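Local coordinates for putative carboxynorspermidine decarboxylase protein (Sinorhizobium meliloti, PDB 3MT1), which probably decarboxylates carboxynorspermidine and carboxyspermidine to norspermidine and spermidine, using pyridoxal 5'-phosphate as cofactor, at residues I101-L104 and E105-D109. Sequence-based numbering, arbitrary orientation.
Sequences ISQL and ERFAD
The carboxamide of Q103 lies against the rim of the F107 ring one helical turn on, with OE1 of Q103 3.7 Å from CE2 of F107. CD of Q103 sits in the plane of the ring at its edge, and the amide and ring planes stand 70° apart, so the two groups lie side by side and do not stack. The amide gets there because the glutamine chain folds at its second torsion (chi2 -89°) and runs alongside the phenylalanine. Its NE2 then comes over one face of the R106 guanidinium, offset toward its rim, 4.1 Å from NH2 of R106. On another flank, the extended E105 chain brings OE1 to 3.8 Å from CG2 of I101, a plain van der Waals approach.

In the backbone, E105 N donates to I101 O at 2.7 Å in a nearly straight bond, 169° at the hydrogen. Near the C-terminal end of the helix, L104 O accepts from both A108 N, at 2.7 Å, and F107 N, which comes from above the carbonyl plane. A108 is the first residue to leave helical torsions. This short helix, 101-107, joins strands 95-98 and 115-119 in a beta-alpha-beta unit of the (beta/alpha)8, or TIM, barrel, and Q103, L104 and F107 pack on F98 of strand 95-98.

Y81 N donates to Q103 OE1, which probably sets which way the amide faces, while R106 NH2 bonds to L247 O of the second subunit. With the carboxamide cut away, as in an alanine here, Y81 N would probably lose its acceptor and a gap is likely to open at the F107 edge.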
loop_
_atom_site.group_PDB
_atom_site.type_symbol
_atom_site.label_atom_id
_atom_site.label_comp_id
_atom_site.label_asym_id
_atom_site.label_seq_id
_atom_site.Cartn_x
_atom_site.Cartn_y
_atom_site.Cartn_z
ATOM N N ILE B 101 -25.732 13.650 -10.420
ATOM C CA ILE B 101 -27.187 13.605 -10.571
ATOM C C ILE B 101 -27.626 12.187 -10.902
ATOM O O ILE B 101 -28.535 11.638 -10.275
ATOM C CB ILE B 101 -27.664 14.625 -11.634
ATOM C CG1 ILE B 101 -27.861 15.981 -10.964
ATOM C CG2 ILE B 101 -28.979 14.177 -12.308
ATOM C CD1 ILE B 101 -27.393 17.177 -11.792
ATOM N N SER B 102 -26.937 11.599 -11.869
ATOM C CA SER B 102 -27.201 10.251 -12.309
ATOM C C SER B 102 -27.154 9.208 -11.169
ATOM O O SER B 102 -28.039 8.353 -11.078
ATOM C CB SER B 102 -26.218 9.907 -13.425
ATOM O OG SER B 102 -26.487 8.622 -13.936
ATOM N N GLN B 103 -26.135 9.282 -10.307
ATOM C CA GLN B 103 -26.068 8.423 -9.110
ATOM C C GLN B 103 -27.285 8.649 -8.229
ATOM O O GLN B 103 -27.880 7.695 -7.695
ATOM C CB GLN B 103 -24.808 8.702 -8.285
ATOM C CG GLN B 103 -23.534 8.086 -8.829
ATOM C CD GLN B 103 -23.322 6.712 -8.302
ATOM O OE1 GLN B 103 -23.250 6.515 -7.090
ATOM N NE2 GLN B 103 -23.216 5.734 -9.203
ATOM N N LEU B 104 -27.661 9.912 -8.077
ATOM C CA LEU B 104 -28.815 10.237 -7.248
ATOM C C LEU B 104 -30.109 9.704 -7.847
ATOM O O LEU B 104 -30.905 9.084 -7.152
ATOM C CB LEU B 104 -28.886 11.742 -7.002
ATOM C CG LEU B 104 -30.192 12.362 -6.560
ATOM C CD1 LEU B 104 -30.502 11.986 -5.147
ATOM C CD2 LEU B 104 -30.059 13.865 -6.727
ATOM N N GLU B 105 -30.300 9.935 -9.145
ATOM C CA GLU B 105 -31.465 9.418 -9.853
ATOM C C GLU B 105 -31.491 7.908 -9.720
ATOM O O GLU B 105 -32.528 7.316 -9.463
ATOM C CB GLU B 105 -31.417 9.821 -11.310
ATOM C CG GLU B 105 -31.961 11.220 -11.587
ATOM C CD GLU B 105 -31.779 11.639 -13.052
ATOM O OE1 GLU B 105 -30.788 11.175 -13.678
ATOM O OE2 GLU B 105 -32.608 12.429 -13.581
ATOM N N ARG B 106 -30.319 7.290 -9.827
ATOM C CA ARG B 106 -30.231 5.843 -9.803
ATOM C C ARG B 106 -30.620 5.248 -8.462
ATOM O O ARG B 106 -31.223 4.182 -8.402
ATOM C CB ARG B 106 -28.835 5.399 -10.164
ATOM C CG ARG B 106 -28.836 4.060 -10.815
ATOM C CD ARG B 106 -27.605 3.867 -11.639
ATOM N NE ARG B 106 -26.644 3.033 -10.923
ATOM C CZ ARG B 106 -25.360 2.922 -11.254
ATOM N NH1 ARG B 106 -24.885 3.616 -12.278
ATOM N NH2 ARG B 106 -24.544 2.136 -10.547
ATOM N N PHE B 107 -30.282 5.946 -7.387
ATOM C CA PHE B 107 -30.370 5.352 -6.069
ATOM C C PHE B 107 -31.379 6.022 -5.164
ATOM O O PHE B 107 -31.667 5.517 -4.097
ATOM C CB PHE B 107 -28.984 5.299 -5.426
ATOM C CG PHE B 107 -28.038 4.377 -6.133
ATOM C CD1 PHE B 107 -28.380 3.043 -6.343
ATOM C CD2 PHE B 107 -26.809 4.833 -6.586
ATOM C CE1 PHE B 107 -27.505 2.176 -7.001
ATOM C CE2 PHE B 107 -25.932 3.976 -7.251
ATOM C CZ PHE B 107 -26.279 2.651 -7.462
ATOM N N ALA B 108 -31.921 7.146 -5.615
ATOM C CA ALA B 108 -33.015 7.856 -4.928
ATOM C C ALA B 108 -33.967 6.925 -4.184
ATOM O O ALA B 108 -34.110 7.043 -2.958
ATOM C CB ALA B 108 -33.791 8.686 -5.907
ATOM N N ASP B 109 -34.602 6.001 -4.915
ATOM C CA ASP B 109 -35.579 5.076 -4.321
ATOM C C ASP B 109 -35.063 4.318 -3.105
ATOM O O ASP B 109 -35.697 4.316 -2.055
ATOM C CB ASP B 109 -36.163 4.113 -5.360
ATOM C CG ASP B 109 -37.343 4.702 -6.074
ATOM O OD1 ASP B 109 -37.895 5.696 -5.575
ATOM O OD2 ASP B 109 -37.734 4.177 -7.128
#